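Local coordinates for beta-N-acetylglucosaminidase-like protein Glycoside hydrolase family 20 (Flavobacterium johnsoniae, PDB 6YHH) that probably removes terminal N-acetylhexosamine units from chitin-derived oligosaccharides, as a family 20 beta-N-acetylglucosaminidase of bacterial chitin breakdown, at residues V177-L182 and Y310-G315; G365-L370 and G393-D398. All blocks are in the same frame, centred on the assembly; numbering follows the deposited sequence.

Contact 1: V177-L182 and Y310-G315; sequences VFHWHL and YFHIGG
His179 and His312 meet ring to ring, and this pair carries the whole contact. The ring planes are tilted 22° from each other and offset, with little face-to-face overlap. Their centroids are 4.5 Å apart. The closest approach is His179 CE1 to His312 CD2, at 3.5 Å. His179 NE2 sits over one face of the His312 ring. No hydrogen bond joins the two residues.

Strands 177-184 and 310-312 do not pair with each other. Both belong to the parallel barrel of the catalytic domain, a TIM-barrel fold, and both histidines point inward, so the rings meet inside the barrel. In each, CG is anti to the backbone N (chi1 165° in His179), which carries the ring across toward the other strand.

The ring nitrogens are all engaged. Gly314 N donates to His312 ND1 at 3.0 Å in the ring plane, which, with the bond from NE2 to His381, helps fix the turn of the ring. His179 is held at both nitrogens, ND1 by Glu447 and NE2 by Glu230 of strand 226-230. Glu230 OE1 also takes His181 ND1, so one oxygen serves two histidines. The His312 side chain is about 11 Å from that of Glu317, the predicted proton donor.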
# COMPACT_ATOMS: atom_id res chain seq x y z
N VAL A 177 -21.56 6.84 -2.67
CA VAL A 177 -21.97 6.18 -1.43
C VAL A 177 -20.96 5.11 -1.06
O VAL A 177 -20.57 4.25 -1.89
CB VAL A 177 -23.35 5.57 -1.52
CG1 VAL A 177 -23.68 4.82 -0.28
CG2 VAL A 177 -24.45 6.60 -1.86
N PHE A 178 -20.55 5.17 0.19
CA PHE A 178 -19.67 4.11 0.77
C PHE A 178 -20.42 3.50 1.92
O PHE A 178 -20.70 4.15 2.91
CB PHE A 178 -18.41 4.73 1.22
CG PHE A 178 -17.45 3.78 1.92
CD1 PHE A 178 -16.71 2.84 1.20
CD2 PHE A 178 -17.30 3.79 3.28
CE1 PHE A 178 -15.85 1.98 1.82
CE2 PHE A 178 -16.39 2.90 3.87
CZ PHE A 178 -15.68 2.04 3.14
N HIS A 179 -20.85 2.27 1.73
CA HIS A 179 -21.60 1.54 2.74
C HIS A 179 -20.59 0.65 3.50
O HIS A 179 -19.90 -0.19 2.96
CB HIS A 179 -22.74 0.80 2.05
CG HIS A 179 -23.43 -0.27 2.84
ND1 HIS A 179 -24.29 -1.14 2.20
CD2 HIS A 179 -23.41 -0.65 4.15
CE1 HIS A 179 -24.73 -2.03 3.07
NE2 HIS A 179 -24.23 -1.75 4.25
N TRP A 180 -20.55 0.86 4.81
CA TRP A 180 -19.48 0.25 5.65
C TRP A 180 -20.12 -0.83 6.53
O TRP A 180 -20.88 -0.56 7.48
CB TRP A 180 -18.82 1.36 6.47
CG TRP A 180 -17.38 1.19 6.89
CD1 TRP A 180 -16.51 0.15 6.67
CD2 TRP A 180 -16.61 2.21 7.57
NE1 TRP A 180 -15.26 0.45 7.14
CE2 TRP A 180 -15.28 1.72 7.69
CE3 TRP A 180 -16.92 3.47 8.04
CZ2 TRP A 180 -14.28 2.47 8.29
CZ3 TRP A 180 -15.93 4.21 8.67
CH2 TRP A 180 -14.62 3.69 8.77
N HIS A 181 -19.85 -2.08 6.18
CA HIS A 181 -20.41 -3.25 6.86
C HIS A 181 -19.46 -3.59 7.99
O HIS A 181 -18.42 -4.24 7.75
CB HIS A 181 -20.64 -4.40 5.83
CG HIS A 181 -21.29 -5.64 6.38
ND1 HIS A 181 -22.65 -5.81 6.36
CD2 HIS A 181 -20.80 -6.74 7.02
CE1 HIS A 181 -22.96 -6.94 6.96
NE2 HIS A 181 -21.86 -7.54 7.33
N LEU A 182 -19.79 -3.05 9.18
CA LEU A 182 -18.87 -2.89 10.26
C LEU A 182 -18.95 -3.97 11.36
O LEU A 182 -18.13 -3.98 12.29
CB LEU A 182 -19.07 -1.51 10.90
CG LEU A 182 -18.57 -0.32 10.11
CD1 LEU A 182 -19.28 0.95 10.55
CD2 LEU A 182 -17.11 -0.24 10.40
N TYR A 310 -28.66 8.17 6.85
CA TYR A 310 -29.12 6.79 6.71
C TYR A 310 -28.30 5.87 7.62
O TYR A 310 -27.07 5.98 7.71
CB TYR A 310 -28.99 6.30 5.26
CG TYR A 310 -29.65 7.29 4.34
CD1 TYR A 310 -30.99 7.27 4.21
CD2 TYR A 310 -28.95 8.32 3.83
CE1 TYR A 310 -31.63 8.24 3.44
CE2 TYR A 310 -29.54 9.30 3.08
CZ TYR A 310 -30.91 9.23 2.89
OH TYR A 310 -31.56 10.23 2.14
N PHE A 311 -28.99 4.96 8.27
CA PHE A 311 -28.36 3.98 9.15
C PHE A 311 -28.88 2.61 8.77
O PHE A 311 -30.09 2.36 8.81
CB PHE A 311 -28.54 4.27 10.67
CG PHE A 311 -27.54 3.58 11.50
CD1 PHE A 311 -27.58 2.19 11.69
CD2 PHE A 311 -26.51 4.33 12.05
CE1 PHE A 311 -26.54 1.59 12.48
CE2 PHE A 311 -25.48 3.73 12.79
CZ PHE A 311 -25.48 2.36 12.95
N HIS A 312 -27.97 1.71 8.38
CA HIS A 312 -28.30 0.35 7.94
C HIS A 312 -28.27 -0.57 9.15
O HIS A 312 -27.25 -0.71 9.81
CB HIS A 312 -27.33 -0.03 6.81
CG HIS A 312 -27.80 -1.09 5.85
ND1 HIS A 312 -28.25 -2.35 6.22
CD2 HIS A 312 -27.73 -1.10 4.50
CE1 HIS A 312 -28.47 -3.05 5.13
NE2 HIS A 312 -28.18 -2.31 4.07
N ILE A 313 -29.37 -1.29 9.41
CA ILE A 313 -29.47 -2.24 10.50
C ILE A 313 -29.39 -3.65 10.02
O ILE A 313 -29.65 -4.62 10.69
CB ILE A 313 -30.72 -1.96 11.39
CG1 ILE A 313 -32.03 -1.93 10.58
CG2 ILE A 313 -30.51 -0.67 12.20
CD1 ILE A 313 -32.40 -3.12 9.84
N GLY A 314 -29.01 -3.83 8.74
CA GLY A 314 -28.86 -5.19 8.26
C GLY A 314 -30.14 -5.99 8.13
O GLY A 314 -31.07 -5.58 7.40
N GLY A 315 -30.21 -7.18 8.75
CA GLY A 315 -31.42 -7.97 8.77
C GLY A 315 -31.43 -9.16 7.82
O GLY A 315 -32.48 -9.75 7.64

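Contact 2: G365-L370 and G393-D398; sequences GWEEIL and GQSLVD
Glu367 CG sits between its own backbone N and carbonyl carbon (chi1 70°), and the chain then runs extended to the carboxylate. Ser395 OG takes the same kind of position (chi1 53°). These torsions bring the hydroxyl and the carboxylate together between the two segments. Ser395 OG donates to Glu367 OE1 at 2.7 Å. The hydroxyl comes from above the carboxylate plane, 53° out of it. Glu367 OE2 lies 3.3 Å from Ser395 CB, so the carboxylate also packs on the serine methylene.

Glu367 opens a short 3-10 segment, 367-369, straight after strand 362-366 of the TIM barrel. Ser395 is in the first turn of helix 394-401, which has Gly393 at its N-cap. The contact thus joins the end of a barrel strand to the start of a later helix. The Glu367 side chain is about 9 Å from that of Glu317, the predicted proton donor, and Glu368 OE2 bonds to Glu317 N.

Further bonds hold the same groups. Glu367 OE1 also accepts the backbone N-H groups of Trp383 and Arg384, so three donors grip this one oxygen. Ser395 OG has a second partner in Ser382 OG. With an alanine at Glu367, those two N-H groups would probably lose their acceptor, and the Ser395 hydroxyl would be left to Ser382.

Within the helix, Gln394 NE2 donates to Asp398 OD1 at 2.9 Å, one turn on.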
# COMPACT_ATOMS: atom_id res chain seq x y z
N GLY A 365 -32.37 -1.50 5.56
CA GLY A 365 -32.07 -2.90 5.82
C GLY A 365 -32.14 -3.78 4.60
O GLY A 365 -32.78 -3.44 3.59
N TRP A 366 -31.51 -4.97 4.71
CA TRP A 366 -31.61 -5.99 3.68
C TRP A 366 -33.08 -6.44 3.53
O TRP A 366 -33.88 -6.33 4.46
CB TRP A 366 -30.73 -7.17 4.04
CG TRP A 366 -29.25 -6.79 4.14
CD1 TRP A 366 -28.50 -6.82 5.27
CD2 TRP A 366 -28.36 -6.40 3.07
NE1 TRP A 366 -27.25 -6.34 4.99
CE2 TRP A 366 -27.13 -6.09 3.66
CE3 TRP A 366 -28.48 -6.23 1.66
CZ2 TRP A 366 -26.04 -5.67 2.94
CZ3 TRP A 366 -27.38 -5.84 0.95
CH2 TRP A 366 -26.16 -5.58 1.58
N GLU A 367 -33.44 -6.87 2.34
CA GLU A 367 -34.85 -7.05 1.95
C GLU A 367 -35.70 -7.88 2.91
O GLU A 367 -36.94 -7.73 2.92
CB GLU A 367 -34.87 -7.61 0.52
CG GLU A 367 -34.38 -9.04 0.42
CD GLU A 367 -34.40 -9.53 -0.99
OE1 GLU A 367 -33.62 -8.99 -1.78
OE2 GLU A 367 -35.19 -10.48 -1.27
N GLU A 368 -35.09 -8.80 3.64
CA GLU A 368 -35.84 -9.59 4.64
C GLU A 368 -36.65 -8.79 5.59
O GLU A 368 -37.71 -9.31 6.08
CB GLU A 368 -35.00 -10.61 5.38
CG GLU A 368 -34.35 -11.64 4.46
CD GLU A 368 -32.92 -11.31 4.01
OE1 GLU A 368 -32.67 -10.12 3.67
OE2 GLU A 368 -32.07 -12.28 3.96
N ILE A 369 -36.27 -7.54 5.84
CA ILE A 369 -37.02 -6.71 6.76
C ILE A 369 -38.42 -6.33 6.29
O ILE A 369 -39.27 -5.90 7.11
CB ILE A 369 -36.28 -5.42 7.24
CG1 ILE A 369 -36.08 -4.41 6.13
CG2 ILE A 369 -34.93 -5.82 7.90
CD1 ILE A 369 -35.68 -3.03 6.63
N LEU A 370 -38.66 -6.45 5.01
CA LEU A 370 -39.94 -6.05 4.46
C LEU A 370 -41.05 -7.11 4.65
O LEU A 370 -41.07 -8.12 3.96
CB LEU A 370 -39.74 -5.68 2.98
CG LEU A 370 -40.94 -5.18 2.19
CD1 LEU A 370 -41.74 -4.17 2.94
CD2 LEU A 370 -40.69 -4.77 0.74
N GLY A 393 -33.92 -9.17 -9.15
CA GLY A 393 -34.62 -7.86 -9.22
C GLY A 393 -36.05 -7.92 -8.64
O GLY A 393 -36.68 -6.87 -8.37
N GLN A 394 -36.62 -9.11 -8.40
CA GLN A 394 -38.04 -9.15 -8.05
C GLN A 394 -38.31 -8.50 -6.68
O GLN A 394 -39.33 -7.88 -6.46
CB GLN A 394 -38.55 -10.59 -8.02
CG GLN A 394 -40.08 -10.71 -7.92
CD GLN A 394 -40.79 -10.07 -9.12
OE1 GLN A 394 -40.42 -10.31 -10.28
NE2 GLN A 394 -41.74 -9.20 -8.84
N SER A 395 -37.39 -8.62 -5.71
CA SER A 395 -37.68 -8.03 -4.44
C SER A 395 -37.70 -6.50 -4.53
O SER A 395 -38.29 -5.81 -3.68
CB SER A 395 -36.70 -8.50 -3.37
OG SER A 395 -35.34 -8.31 -3.75
N LEU A 396 -36.97 -5.96 -5.53
CA LEU A 396 -36.94 -4.54 -5.73
C LEU A 396 -38.27 -4.08 -6.33
O LEU A 396 -38.83 -3.08 -5.89
CB LEU A 396 -35.77 -4.11 -6.63
CG LEU A 396 -35.70 -2.68 -7.12
CD1 LEU A 396 -34.30 -2.22 -7.41
CD2 LEU A 396 -36.54 -2.45 -8.40
N VAL A 397 -38.70 -4.80 -7.35
CA VAL A 397 -40.02 -4.55 -8.00
C VAL A 397 -41.10 -4.57 -6.95
O VAL A 397 -41.89 -3.62 -6.82
CB VAL A 397 -40.33 -5.59 -9.03
CG1 VAL A 397 -41.78 -5.39 -9.49
CG2 VAL A 397 -39.38 -5.42 -10.20
N ASP A 398 -41.12 -5.61 -6.15
CA ASP A 398 -42.13 -5.71 -5.07
C ASP A 398 -42.09 -4.57 -4.05
O ASP A 398 -43.10 -4.07 -3.61
CB ASP A 398 -42.06 -7.06 -4.37
CG ASP A 398 -42.38 -8.25 -5.32
OD1 ASP A 398 -42.81 -8.02 -6.47
OD2 ASP A 398 -42.15 -9.43 -4.94

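In the fold
Past the N-terminal sheet and barrel strand 146-152, strand 177-184 carries the first half of contact 1. The chain then runs through strand 226-230 and helix 289-302 to strand 310-312, where contact 1 closes a long loop across the barrel interior. Contact 2 opens only later, at the end of strand 362-366, and closes a short loop at the start of helix 394-401, with strand 379-382 in between. The two loops follow in series and neither nest nor cross. Strands 310-312 and 362-366 are neighbours in one sheet and link the contacts. Gly314 O lies 2.8 Å from Trp366 N, a probable hydrogen bond, and His312 packs against Trp366.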